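Local atomic coordinates of Bd0816 (Bdellovibrio bacteriovorus HD100, PDB entry 5CER), a protein that probably acts as a serine-type D-Ala-D-Ala carboxypeptidase of the peptidase S13 family, removing the terminal D-alanine from peptidoglycan peptides. Residues Y51-V56 against S74-F79; L41-K46 against W224-T229; R81-F86 against L390-N395; L109-A114 against N215-D220. The protein carries 2 engineered substitutions. All blocks are in the same frame, centred on the assembly; numbering follows the deposited sequence.

Contact 1. Residues Y51-V56 against S74-F79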
loop_
_atom_site.group_PDB
_atom_site.type_symbol
_atom_site.label_atom_id
_atom_site.label_comp_id
_atom_site.label_asym_id
_atom_site.label_seq_id
_atom_site.Cartn_x
_atom_site.Cartn_y
_atom_site.Cartn_z
ATOM N N TYR A 51 -1.981 -12.305 18.209
ATOM C CA TYR A 51 -1.195 -11.630 19.222
ATOM C C TYR A 51 -1.571 -10.138 19.356
ATOM O O TYR A 51 -1.923 -9.443 18.378
ATOM C CB TYR A 51 0.293 -11.786 18.901
ATOM C CG TYR A 51 1.211 -10.989 19.792
ATOM C CD1 TYR A 51 1.620 -11.487 21.026
ATOM C CD2 TYR A 51 1.679 -9.741 19.385
ATOM C CE1 TYR A 51 2.451 -10.757 21.836
ATOM C CE2 TYR A 51 2.532 -9.016 20.172
ATOM C CZ TYR A 51 2.900 -9.520 21.409
ATOM O OH TYR A 51 3.747 -8.789 22.219
ATOM N N ARG A 52 -1.493 -9.662 20.580
ATOM C CA ARG A 52 -1.799 -8.297 20.886
ATOM C C ARG A 52 -0.650 -7.651 21.627
ATOM O O ARG A 52 -0.140 -8.188 22.638
ATOM C CB ARG A 52 -3.110 -8.236 21.671
ATOM C CG ARG A 52 -4.340 -8.359 20.775
ATOM C CD ARG A 52 -5.585 -8.286 21.631
ATOM N NE ARG A 52 -6.827 -8.606 20.938
ATOM C CZ ARG A 52 -7.685 -7.727 20.430
ATOM N NH1 ARG A 52 -7.450 -6.415 20.434
ATOM N NH2 ARG A 52 -8.798 -8.174 19.880
ATOM N N HIS A 53 -0.267 -6.475 21.140
ATOM C CA HIS A 53 0.717 -5.618 21.815
ATOM C C HIS A 53 0.041 -4.932 23.011
ATOM O O HIS A 53 -0.869 -4.126 22.834
ATOM C CB HIS A 53 1.305 -4.581 20.860
ATOM C CG HIS A 53 2.060 -5.174 19.718
ATOM N ND1 HIS A 53 3.448 -5.177 19.638
ATOM C CD2 HIS A 53 1.616 -5.799 18.604
ATOM C CE1 HIS A 53 3.811 -5.787 18.527
ATOM N NE2 HIS A 53 2.718 -6.161 17.880
ATOM N N LYS A 54 0.458 -5.309 24.214
ATOM C CA LYS A 54 -0.170 -4.914 25.481
ATOM C C LYS A 54 0.663 -3.864 26.138
ATOM O O LYS A 54 1.583 -4.183 26.929
ATOM C CB LYS A 54 -0.311 -6.123 26.438
ATOM C CG LYS A 54 -1.302 -7.171 25.965
ATOM C CD LYS A 54 -1.338 -8.419 26.838
ATOM C CE LYS A 54 -1.507 -9.702 26.010
ATOM N NZ LYS A 54 -0.509 -9.879 24.877
ATOM N N THR A 55 0.341 -2.607 25.836
ATOM C CA THR A 55 0.998 -1.481 26.425
ATOM C C THR A 55 0.390 -1.223 27.814
ATOM O O THR A 55 -0.828 -1.077 27.971
ATOM C CB THR A 55 0.921 -0.276 25.486
ATOM O OG1 THR A 55 1.305 -0.644 24.142
ATOM C CG2 THR A 55 1.845 0.821 25.944
ATOM N N VAL A 56 1.239 -1.149 28.839
ATOM C CA VAL A 56 0.769 -0.970 30.223
ATOM C C VAL A 56 1.005 0.488 30.697
ATOM O O VAL A 56 2.075 1.059 30.514
ATOM C CB VAL A 56 1.408 -1.976 31.199
ATOM C CG1 VAL A 56 0.772 -1.864 32.572
ATOM C CG2 VAL A 56 1.249 -3.390 30.681
ATOM N N SER A 74 5.122 -2.043 24.774
ATOM C CA SER A 74 5.055 -3.381 24.192
ATOM C C SER A 74 5.708 -3.411 22.794
ATOM O O SER A 74 5.515 -4.337 22.055
ATOM C CB SER A 74 3.597 -3.757 24.053
ATOM O OG SER A 74 2.897 -2.816 23.218
ATOM N N ARG A 75 6.449 -2.359 22.443
ATOM C CA ARG A 75 6.993 -2.137 21.105
ATOM C C ARG A 75 5.921 -2.116 19.975
ATOM O O ARG A 75 6.219 -2.441 18.829
ATOM C CB ARG A 75 8.115 -3.148 20.782
ATOM C CG ARG A 75 9.180 -3.276 21.862
ATOM C CD ARG A 75 10.444 -3.963 21.337
ATOM N NE ARG A 75 11.069 -3.204 20.252
ATOM C CZ ARG A 75 11.853 -2.155 20.393
ATOM N NH1 ARG A 75 12.194 -1.707 21.588
ATOM N NH2 ARG A 75 12.309 -1.548 19.331
ATOM N N ASP A 76 4.725 -1.693 20.319
ATOM C CA ASP A 76 3.624 -1.648 19.378
ATOM C C ASP A 76 3.990 -0.876 18.075
ATOM O O ASP A 76 4.299 0.322 18.111
ATOM C CB ASP A 76 2.404 -1.023 20.065
ATOM C CG ASP A 76 1.123 -1.124 19.223
ATOM O OD1 ASP A 76 1.208 -1.171 17.984
ATOM O OD2 ASP A 76 0.024 -1.143 19.830
ATOM N N PRO A 77 3.967 -1.570 16.928
ATOM C CA PRO A 77 4.479 -0.966 15.720
ATOM C C PRO A 77 3.465 -0.124 14.965
ATOM O O PRO A 77 3.792 0.356 13.864
ATOM C CB PRO A 77 4.881 -2.193 14.885
ATOM C CG PRO A 77 3.875 -3.211 15.286
ATOM C CD PRO A 77 3.765 -3.021 16.770
ATOM N N ILE A 78 2.253 0.016 15.482
ATOM C CA ILE A 78 1.238 0.886 14.878
ATOM C C ILE A 78 0.779 1.992 15.851
ATOM O O ILE A 78 -0.274 2.596 15.667
ATOM C CB ILE A 78 0.065 0.034 14.314
ATOM C CG1 ILE A 78 -0.717 0.815 13.234
ATOM C CG2 ILE A 78 -0.821 -0.513 15.429
ATOM C CD1 ILE A 78 -1.630 -0.046 12.394
ATOM N N PHE A 79 1.601 2.274 16.870
ATOM C CA PHE A 79 1.284 3.297 17.872
ATOM C C PHE A 79 1.664 4.671 17.306
ATOM O O PHE A 79 2.842 5.008 17.191
ATOM C CB PHE A 79 1.986 3.015 19.202
ATOM C CG PHE A 79 1.186 3.438 20.396
ATOM C CD1 PHE A 79 0.767 4.747 20.530
ATOM C CD2 PHE A 79 0.880 2.525 21.429
ATOM C CE1 PHE A 79 0.036 5.154 21.644
ATOM C CE2 PHE A 79 0.153 2.922 22.550
ATOM C CZ PHE A 79 -0.264 4.242 22.657
HETATM O O HOH W 1 3.975 0.349 23.387
#
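His53 and Thr55 face the loop that leaves a beta hairpin: strand 54-61 pairs antiparallel with strand 67-72, and Ser74-Phe79 runs on beyond it into an Asx turn overlapping a type I turn. The imidazole of His53 is held on both faces. Pro77 CD lies over one, 3.5 Å from the ring centroid, a CH-pi contact in which the two side chains cross at about a right angle; Tyr51 CE2 covers the opposite face. At the edge, ND1 of His53 donates to Ser74 O at 3.3 Å, nearly straight at 167° and in the ring plane, although the donor stands above the carbonyl plane. Histidine suits this place because it offers flat faces for packing and a polar edge for the bond, and together they fix the ring's rotation. Asp76 CB packs on His53 CB. Thr55 has OG1 beside its backbone N (chi1 -48°), which carries the hydroxyl to Ser74 OG at 2.8 Å; either group could donate. Phe79 turns its ring edge to the same threonine oxygen. A water finishes the polar cluster, meeting Thr55 OG1 at 2.9 Å and accepting from Ser74 N at 3.0 Å.

Contact 2. Residues L41-K46 against W224-T229; sequences LWAIEK and WNLGGT
Leu226 fits its side chain against three residues of helix 35-47: the indole of Trp42, Ala43 and the aliphatic part of Lys46. The apolar contacts come first. CB of Leu226 lies over one face of the indole, 3.5 Å from the centroid of the six-membered ring and 15° off its normal, a CH-pi contact. The CD1 branch reaches Ala43, 3.7 Å from its CA; the small alanine allows this close approach to the helix backbone. The CD2 branch packs on Lys46 CD at 3.8 Å. With Trp42 CG anti to the backbone N (chi1 -176°), the indole reaches toward Leu226; Phe235 and Phe232 of helix 228-239 also pack on it, the first stacked and the second edge-to-face.

The one polar link is made by Lys46, whose chain bends at chi3 and brings NZ to Leu226 O at 3.0 Å, in the carbonyl plane. Lysine combines an apolar stem for the leucine with an ammonium end for a carbonyl near a helix terminus.

Gly227 follows that carbonyl in the chain and, having no side chain, takes a phi of 119° without strain against Leu226 O. Its positive phi and two bonds back into the last turn make a Schellman motif in the bend that joins helices 216-225 and 228-239.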
loop_
_atom_site.group_PDB
_atom_site.type_symbol
_atom_site.label_atom_id
_atom_site.label_comp_id
_atom_site.label_asym_id
_atom_site.label_seq_id
_atom_site.Cartn_x
_atom_site.Cartn_y
_atom_site.Cartn_z
ATOM N N LEU A 41 4.639 -13.480 7.391
ATOM C CA LEU A 41 4.730 -14.887 7.840
ATOM C C LEU A 41 5.555 -15.000 9.124
ATOM O O LEU A 41 5.203 -15.736 10.039
ATOM C CB LEU A 41 5.339 -15.777 6.758
ATOM C CG LEU A 41 5.704 -17.229 7.131
ATOM C CD1 LEU A 41 4.504 -18.017 7.606
ATOM C CD2 LEU A 41 6.340 -17.891 5.920
ATOM N N TRP A 42 6.688 -14.323 9.135
ATOM C CA TRP A 42 7.618 -14.405 10.248
ATOM C C TRP A 42 6.912 -13.895 11.537
ATOM O O TRP A 42 6.953 -14.545 12.572
ATOM C CB TRP A 42 8.894 -13.592 9.954
ATOM C CG TRP A 42 9.958 -13.683 11.005
ATOM C CD1 TRP A 42 10.135 -14.660 11.905
ATOM C CD2 TRP A 42 11.018 -12.735 11.233
ATOM N NE1 TRP A 42 11.217 -14.405 12.692
ATOM C CE2 TRP A 42 11.785 -13.225 12.300
ATOM C CE3 TRP A 42 11.381 -11.521 10.638
ATOM C CZ2 TRP A 42 12.902 -12.553 12.789
ATOM C CZ3 TRP A 42 12.483 -10.845 11.128
ATOM C CH2 TRP A 42 13.245 -11.381 12.185
ATOM N N ALA A 43 6.262 -12.737 11.442
ATOM C CA ALA A 43 5.527 -12.198 12.599
ATOM C C ALA A 43 4.479 -13.199 13.112
ATOM O O ALA A 43 4.391 -13.445 14.309
ATOM C CB ALA A 43 4.876 -10.834 12.257
ATOM N N ILE A 44 3.706 -13.753 12.203
ATOM C CA ILE A 44 2.676 -14.717 12.588
ATOM C C ILE A 44 3.275 -15.960 13.217
ATOM O O ILE A 44 2.799 -16.414 14.265
ATOM C CB ILE A 44 1.764 -15.099 11.407
ATOM C CG1 ILE A 44 0.859 -13.914 11.103
ATOM C CG2 ILE A 44 0.947 -16.329 11.728
ATOM C CD1 ILE A 44 0.140 -14.009 9.794
ATOM N N GLU A 45 4.346 -16.463 12.636
ATOM C CA GLU A 45 5.003 -17.626 13.208
ATOM C C GLU A 45 5.565 -17.382 14.616
ATOM O O GLU A 45 5.406 -18.227 15.486
ATOM C CB GLU A 45 6.107 -18.107 12.303
ATOM C CG GLU A 45 6.667 -19.446 12.721
ATOM C CD GLU A 45 7.726 -19.924 11.761
ATOM O OE1 GLU A 45 7.358 -20.274 10.603
ATOM O OE2 GLU A 45 8.918 -19.923 12.143
ATOM N N LYS A 46 6.212 -16.255 14.836
ATOM C CA LYS A 46 6.818 -16.016 16.106
ATOM C C LYS A 46 5.856 -15.535 17.172
ATOM O O LYS A 46 5.976 -15.951 18.328
ATOM C CB LYS A 46 7.973 -15.017 16.000
ATOM C CG LYS A 46 8.875 -15.077 17.218
ATOM C CD LYS A 46 10.169 -14.329 17.043
ATOM C CE LYS A 46 11.292 -15.256 16.580
ATOM N NZ LYS A 46 12.500 -14.467 16.235
ATOM N N TRP A 224 12.666 -5.382 13.192
ATOM C CA TRP A 224 13.540 -5.116 14.369
ATOM C C TRP A 224 12.998 -5.777 15.621
ATOM O O TRP A 224 13.755 -6.405 16.333
ATOM C CB TRP A 224 13.801 -3.605 14.639
ATOM C CG TRP A 224 14.410 -2.925 13.487
ATOM C CD1 TRP A 224 15.375 -3.410 12.669
ATOM C CD2 TRP A 224 14.078 -1.660 12.987
ATOM N NE1 TRP A 224 15.663 -2.532 11.688
ATOM C CE2 TRP A 224 14.886 -1.432 11.864
ATOM C CE3 TRP A 224 13.194 -0.662 13.397
ATOM C CZ2 TRP A 224 14.835 -0.242 11.122
ATOM C CZ3 TRP A 224 13.141 0.528 12.659
ATOM C CH2 TRP A 224 13.950 0.718 11.531
ATOM N N ASN A 225 11.687 -5.663 15.847
ATOM C CA ASN A 225 11.027 -6.280 17.002
ATOM C C ASN A 225 11.202 -7.766 17.043
ATOM O O ASN A 225 11.342 -8.321 18.130
ATOM C CB ASN A 225 9.518 -6.017 17.010
ATOM C CG ASN A 225 9.173 -4.593 17.388
ATOM O OD1 ASN A 225 10.025 -3.811 17.746
ATOM N ND2 ASN A 225 7.891 -4.256 17.283
ATOM N N LEU A 226 11.208 -8.413 15.873
ATOM C CA LEU A 226 11.410 -9.867 15.814
ATOM C C LEU A 226 12.877 -10.301 15.977
ATOM O O LEU A 226 13.149 -11.519 16.011
ATOM C CB LEU A 226 10.790 -10.467 14.539
ATOM C CG LEU A 226 9.265 -10.301 14.516
ATOM C CD1 LEU A 226 8.685 -10.431 13.095
ATOM C CD2 LEU A 226 8.556 -11.254 15.472
ATOM N N GLY A 227 13.808 -9.349 16.022
ATOM C CA GLY A 227 15.210 -9.667 16.185
ATOM C C GLY A 227 16.123 -9.233 15.077
ATOM O O GLY A 227 17.322 -9.474 15.138
ATOM N N GLY A 228 15.601 -8.587 14.046
ATOM C CA GLY A 228 16.454 -8.103 12.940
ATOM C C GLY A 228 17.031 -9.215 12.101
ATOM O O GLY A 228 16.541 -10.358 12.100
ATOM N N THR A 229 18.093 -8.881 11.392
ATOM C CA THR A 229 18.644 -9.735 10.359
ATOM C C THR A 229 19.113 -11.110 10.858
ATOM O O THR A 229 18.845 -12.150 10.214
ATOM C CB THR A 229 19.726 -8.989 9.595
ATOM O OG1 THR A 229 19.125 -7.784 9.099
ATOM C CG2 THR A 229 20.216 -9.804 8.403
#

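Contact 3. Residues R81-F86 against L390-N395; sequences RNLSYF and LPFDQN
Phe86 and Phe392 lay their rings one over the other in an offset stack, centroids 4.3 Å apart and planes only 10° from parallel. One face of each ring also receives the partner's beta carbon: Phe86 CB stands 3.9 Å from the centroid of the Phe392 ring, and Phe392 CB is over the face of the Phe86 ring, both CH-pi contacts. Phe392 holds CG between its backbone N and carbonyl carbon (chi1 50°), a setting that folds the ring onto helix 81-93. There Leu83 CD2 approaches it obliquely, 4.1 Å from Phe392 CD2, while Asn82 O lies 3.7 Å from Phe392 CE2. Pro391 CG packs on Asn82 CB at 3.9 Å; ND2 of Asn82 is hydrogen-bonded to Glu115. Large flat side chains and a rigid proline suit an irregular loop that packs on a helix. The loop leads to edge strand 399-400 of the mixed sheet, whose neighbour, strand 194-199, offers Leu198 to Leu83 and Phe86 of helix 81-93.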
loop_
_atom_site.group_PDB
_atom_site.type_symbol
_atom_site.label_atom_id
_atom_site.label_comp_id
_atom_site.label_asym_id
_atom_site.label_seq_id
_atom_site.Cartn_x
_atom_site.Cartn_y
_atom_site.Cartn_z
ATOM N N ARG A 81 -0.773 8.514 15.795
ATOM C CA ARG A 81 -1.938 9.367 15.923
ATOM C C ARG A 81 -3.176 8.600 16.373
ATOM O O ARG A 81 -3.793 8.982 17.361
ATOM C CB ARG A 81 -2.247 10.071 14.604
ATOM C CG ARG A 81 -3.455 11.033 14.650
ATOM C CD ARG A 81 -3.962 11.415 13.248
ATOM N NE ARG A 81 -2.918 12.057 12.460
ATOM C CZ ARG A 81 -2.683 13.359 12.318
ATOM N NH1 ARG A 81 -3.390 14.283 12.948
ATOM N NH2 ARG A 81 -1.670 13.723 11.526
ATOM N N ASN A 82 -3.574 7.564 15.626
ATOM C CA ASN A 82 -4.907 6.990 15.814
ATOM C C ASN A 82 -5.035 6.308 17.152
ATOM O O ASN A 82 -6.051 6.459 17.838
ATOM C CB ASN A 82 -5.296 6.053 14.673
ATOM C CG ASN A 82 -5.551 6.800 13.381
ATOM O OD1 ASN A 82 -5.891 8.000 13.380
ATOM N ND2 ASN A 82 -5.365 6.113 12.257
ATOM N N LEU A 83 -4.036 5.531 17.490
ATOM C CA LEU A 83 -4.037 4.831 18.750
ATOM C C LEU A 83 -3.882 5.834 19.904
ATOM O O LEU A 83 -4.464 5.644 20.991
ATOM C CB LEU A 83 -2.944 3.763 18.776
ATOM C CG LEU A 83 -3.161 2.349 19.324
ATOM C CD1 LEU A 83 -2.066 1.744 20.225
ATOM C CD2 LEU A 83 -4.458 2.403 20.068
ATOM N N SER A 84 -3.141 6.920 19.664
ATOM C CA SER A 84 -3.074 8.025 20.633
ATOM C C SER A 84 -4.458 8.660 20.874
ATOM O O SER A 84 -4.804 8.920 22.032
ATOM C CB SER A 84 -2.022 9.061 20.220
ATOM O OG SER A 84 -0.696 8.512 20.267
ATOM N N TYR A 85 -5.218 8.938 19.798
ATOM C CA TYR A 85 -6.529 9.537 19.923
ATOM C C TYR A 85 -7.428 8.631 20.739
ATOM O O TYR A 85 -8.176 9.092 21.598
ATOM C CB TYR A 85 -7.170 9.807 18.573
ATOM C CG TYR A 85 -6.621 10.961 17.742
ATOM C CD1 TYR A 85 -5.696 11.901 18.263
ATOM C CD2 TYR A 85 -7.063 11.142 16.442
ATOM C CE1 TYR A 85 -5.202 12.948 17.490
ATOM C CE2 TYR A 85 -6.587 12.203 15.668
ATOM C CZ TYR A 85 -5.677 13.108 16.197
ATOM O OH TYR A 85 -5.206 14.121 15.423
ATOM N N PHE A 86 -7.373 7.347 20.446
ATOM C CA PHE A 86 -8.160 6.357 21.187
ATOM C C PHE A 86 -7.776 6.333 22.682
ATOM O O PHE A 86 -8.662 6.262 23.547
ATOM C CB PHE A 86 -8.016 4.944 20.537
ATOM C CG PHE A 86 -8.752 3.859 21.264
ATOM C CD1 PHE A 86 -10.129 3.775 21.184
ATOM C CD2 PHE A 86 -8.075 2.971 22.090
ATOM C CE1 PHE A 86 -10.831 2.767 21.852
ATOM C CE2 PHE A 86 -8.761 1.967 22.764
ATOM C CZ PHE A 86 -10.135 1.869 22.655
ATOM N N LEU A 390 -8.443 -0.982 11.647
ATOM C CA LEU A 390 -8.067 -0.012 12.688
ATOM C C LEU A 390 -7.018 -0.608 13.622
ATOM O O LEU A 390 -6.983 -1.815 13.804
ATOM C CB LEU A 390 -9.296 0.410 13.480
ATOM C CG LEU A 390 -10.361 1.136 12.643
ATOM C CD1 LEU A 390 -11.791 1.060 13.204
ATOM C CD2 LEU A 390 -9.900 2.580 12.574
ATOM N N PRO A 391 -6.209 0.243 14.238
ATOM C CA PRO A 391 -5.225 -0.234 15.171
ATOM C C PRO A 391 -5.770 -0.592 16.549
ATOM O O PRO A 391 -4.989 -0.970 17.434
ATOM C CB PRO A 391 -4.238 0.921 15.250
ATOM C CG PRO A 391 -5.058 2.128 14.994
ATOM C CD PRO A 391 -6.153 1.708 14.079
ATOM N N PHE A 392 -7.091 -0.490 16.742
ATOM C CA PHE A 392 -7.763 -0.899 18.006
ATOM C C PHE A 392 -9.097 -1.505 17.622
ATOM O O PHE A 392 -9.578 -1.238 16.523
ATOM C CB PHE A 392 -7.963 0.326 18.949
ATOM C CG PHE A 392 -8.604 1.518 18.290
ATOM C CD1 PHE A 392 -9.968 1.594 18.139
ATOM C CD2 PHE A 392 -7.832 2.547 17.773
ATOM C CE1 PHE A 392 -10.570 2.668 17.490
ATOM C CE2 PHE A 392 -8.427 3.644 17.136
ATOM C CZ PHE A 392 -9.808 3.695 17.006
ATOM N N ASP A 393 -9.671 -2.296 18.509
ATOM C CA ASP A 393 -10.979 -2.881 18.302
ATOM C C ASP A 393 -11.739 -2.943 19.643
ATOM O O ASP A 393 -11.362 -2.254 20.598
ATOM C CB ASP A 393 -10.831 -4.255 17.646
ATOM C CG ASP A 393 -10.237 -5.308 18.591
ATOM O OD1 ASP A 393 -9.921 -4.974 19.790
ATOM O OD2 ASP A 393 -10.036 -6.460 18.120
ATOM N N GLN A 394 -12.785 -3.757 19.731
ATOM C CA GLN A 394 -13.651 -3.794 20.947
ATOM C C GLN A 394 -12.997 -4.382 22.202
ATOM O O GLN A 394 -13.525 -4.201 23.264
ATOM C CB GLN A 394 -14.983 -4.506 20.654
ATOM C CG GLN A 394 -15.797 -3.797 19.562
ATOM C CD GLN A 394 -17.145 -4.432 19.278
ATOM O OE1 GLN A 394 -17.227 -5.539 18.749
ATOM N NE2 GLN A 394 -18.216 -3.747 19.655
ATOM N N ASN A 395 -11.837 -5.016 22.072
ATOM C CA ASN A 395 -11.061 -5.472 23.196
ATOM C C ASN A 395 -9.859 -4.571 23.449
ATOM O O ASN A 395 -8.970 -4.922 24.216
ATOM C CB ASN A 395 -10.588 -6.902 22.961
ATOM C CG ASN A 395 -11.697 -7.918 23.117
ATOM O OD1 ASN A 395 -12.131 -8.178 24.210
ATOM N ND2 ASN A 395 -12.154 -8.499 22.018
#

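Contact 4. Residues L109-A114 against N215-D220; sequences LLDWLA and NNYIAD
A type I beta turn from Asp111 to Ala114 abuts the start of helix 216-225, bringing the CA atoms of Ala114 and Tyr217 to 6.2 Å. Asn215, the N-cap residue, works with both ends of its amide. ND2 donates to Ala114 O at 2.7 Å, lying in the carbonyl plane, while OD1 accepts from Ile218 N at 3.0 Å and so caps the helix, although this donor stands above the amide plane. Asparagine suits the place because one group can grip the turn and the helix at once; Gln213 is a further partner of its ND2. Tyr217, CG anti to its backbone N (chi1 177°), reaches from the helix to the turn, its long flat ring spanning Asp111 and Ala114. Ala114 CB comes obliquely to CD2, 3.7 Å away, and Asp111 CB to CE1 at 3.5 Å. The carboxylate of Asp111 is turned 60° from the ring plane and forms a salt bridge with Arg119; its OD1 also accepts from Leu113 N, making an Asx turn. Asn216 bonds to Lys36 and is probably the asparagine of the SxN motif known in relatives. Helix 203-213 flanks the helix start through Ile218, and helices 81-93 and 130-145 border the turn through Leu110 and Trp112.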
loop_
_atom_site.group_PDB
_atom_site.type_symbol
_atom_site.label_atom_id
_atom_site.label_comp_id
_atom_site.label_asym_id
_atom_site.label_seq_id
_atom_site.Cartn_x
_atom_site.Cartn_y
_atom_site.Cartn_z
ATOM N N LEU A 109 7.195 2.775 21.584
ATOM C CA LEU A 109 7.419 3.391 20.290
ATOM C C LEU A 109 6.214 4.296 19.996
ATOM O O LEU A 109 5.092 3.886 20.175
ATOM C CB LEU A 109 7.605 2.339 19.223
ATOM C CG LEU A 109 8.869 1.443 19.427
ATOM C CD1 LEU A 109 9.053 0.295 18.423
ATOM C CD2 LEU A 109 10.186 2.214 19.496
ATOM N N LEU A 110 6.491 5.522 19.581
ATOM C CA LEU A 110 5.475 6.454 19.167
ATOM C C LEU A 110 6.024 7.243 17.975
ATOM O O LEU A 110 7.035 7.973 18.110
ATOM C CB LEU A 110 5.087 7.396 20.298
ATOM C CG LEU A 110 3.968 8.411 20.012
ATOM C CD1 LEU A 110 2.613 7.754 19.855
ATOM C CD2 LEU A 110 3.925 9.476 21.095
ATOM N N ASP A 111 5.410 7.008 16.812
ATOM C CA ASP A 111 5.635 7.848 15.631
ATOM C C ASP A 111 4.273 8.288 15.132
ATOM O O ASP A 111 3.456 7.461 14.718
ATOM C CB ASP A 111 6.392 7.112 14.558
ATOM C CG ASP A 111 6.790 8.012 13.435
ATOM O OD1 ASP A 111 5.930 8.739 12.904
ATOM O OD2 ASP A 111 7.966 7.991 13.049
ATOM N N TRP A 112 4.012 9.581 15.303
ATOM C CA TRP A 112 2.687 10.180 15.083
ATOM C C TRP A 112 2.113 9.793 13.719
ATOM O O TRP A 112 0.948 9.451 13.635
ATOM C CB TRP A 112 2.753 11.729 15.185
ATOM C CG TRP A 112 1.414 12.376 15.413
ATOM C CD1 TRP A 112 0.723 13.194 14.560
ATOM C CD2 TRP A 112 0.580 12.196 16.568
ATOM N NE1 TRP A 112 -0.464 13.560 15.136
ATOM C CE2 TRP A 112 -0.572 12.953 16.367
ATOM C CE3 TRP A 112 0.719 11.473 17.762
ATOM C CZ2 TRP A 112 -1.579 13.024 17.322
ATOM C CZ3 TRP A 112 -0.274 11.559 18.705
ATOM C CH2 TRP A 112 -1.399 12.339 18.485
ATOM N N LEU A 113 2.974 9.774 12.704
ATOM C CA LEU A 113 2.563 9.500 11.350
ATOM C C LEU A 113 2.777 8.031 10.917
ATOM O O LEU A 113 2.799 7.760 9.724
ATOM C CB LEU A 113 3.278 10.450 10.398
ATOM C CG LEU A 113 3.170 11.966 10.747
ATOM C CD1 LEU A 113 4.021 12.798 9.820
ATOM C CD2 LEU A 113 1.722 12.422 10.686
ATOM N N ALA A 114 2.762 7.091 11.877
ATOM C CA ALA A 114 2.840 5.652 11.609
ATOM C C ALA A 114 1.957 5.113 10.459
ATOM O O ALA A 114 2.376 4.230 9.737
ATOM C CB ALA A 114 2.550 4.881 12.888
ATOM N N ASN A 215 2.891 -0.308 4.246
ATOM C CA ASN A 215 3.444 0.529 5.289
ATOM C C ASN A 215 4.859 0.119 5.735
ATOM O O ASN A 215 5.023 -0.851 6.460
ATOM C CB ASN A 215 2.513 0.567 6.480
ATOM C CG ASN A 215 2.845 1.691 7.428
ATOM O OD1 ASN A 215 3.994 1.811 7.893
ATOM N ND2 ASN A 215 1.869 2.562 7.703
ATOM N N ASN A 216 5.860 0.900 5.312
ATOM C CA ASN A 216 7.241 0.647 5.657
ATOM C C ASN A 216 7.531 0.753 7.155
ATOM O O ASN A 216 8.341 -0.010 7.680
ATOM C CB ASN A 216 8.212 1.608 4.905
ATOM C CG ASN A 216 8.203 1.427 3.391
ATOM O OD1 ASN A 216 7.680 0.452 2.871
ATOM N ND2 ASN A 216 8.821 2.350 2.699
ATOM N N TYR A 217 6.944 1.754 7.811
ATOM C CA TYR A 217 7.146 1.932 9.243
ATOM C C TYR A 217 6.782 0.666 10.021
ATOM O O TYR A 217 7.551 0.198 10.866
ATOM C CB TYR A 217 6.358 3.165 9.778
ATOM C CG TYR A 217 6.491 3.327 11.278
ATOM C CD1 TYR A 217 7.599 3.987 11.832
ATOM C CD2 TYR A 217 5.541 2.760 12.154
ATOM C CE1 TYR A 217 7.737 4.117 13.221
ATOM C CE2 TYR A 217 5.677 2.868 13.533
ATOM C CZ TYR A 217 6.771 3.550 14.077
ATOM O OH TYR A 217 6.898 3.673 15.451
ATOM N N ILE A 218 5.587 0.146 9.739
ATOM C CA ILE A 218 5.079 -1.013 10.458
ATOM C C ILE A 218 5.950 -2.231 10.134
ATOM O O ILE A 218 6.387 -2.955 11.063
ATOM C CB ILE A 218 3.606 -1.331 10.136
ATOM C CG1 ILE A 218 2.698 -0.161 10.535
ATOM C CG2 ILE A 218 3.172 -2.604 10.862
ATOM C CD1 ILE A 218 1.277 -0.201 9.971
ATOM N N ALA A 219 6.215 -2.449 8.836
ATOM C CA ALA A 219 7.041 -3.635 8.397
ATOM C C ALA A 219 8.478 -3.597 8.956
ATOM O O ALA A 219 8.966 -4.586 9.443
ATOM C CB ALA A 219 7.089 -3.728 6.878
ATOM N N ASP A 220 9.114 -2.419 8.922
ATOM C CA ASP A 220 10.484 -2.303 9.371
ATOM C C ASP A 220 10.619 -2.488 10.857
ATOM O O ASP A 220 11.604 -3.033 11.313
ATOM C CB ASP A 220 11.102 -0.963 8.943
ATOM C CG ASP A 220 11.350 -0.883 7.409
ATOM O OD1 ASP A 220 11.643 -1.932 6.792
ATOM O OD2 ASP A 220 11.320 0.236 6.898
#

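How the contacts relate
Contacts 1, 3 and 4 lie close together, their centres about 11 to 14 Å apart, and touch one another. Segment 74-79 leads almost directly into segment 81-86, and an Arg52-Asp393 salt bridge joins contacts 1 and 3. Probable hydrogen bonds Phe79 O - Asp111 N and Arg81 N - Trp112 O tie both to contact 4. Contact 2 stands about 23 Å from contact 3, centre to centre, but shares helix 216-225 with contact 4 and reaches contact 1 through Arg75 and Asn225. Along the chain, contacts 1 and 4 fall between the segments of contact 2, contact 4 also between those of contact 3, while contacts 2 and 3 alternate. The set ties the mixed sheet and helix 81-93 to the start of helix 216-225, where the probable SxN motif lies.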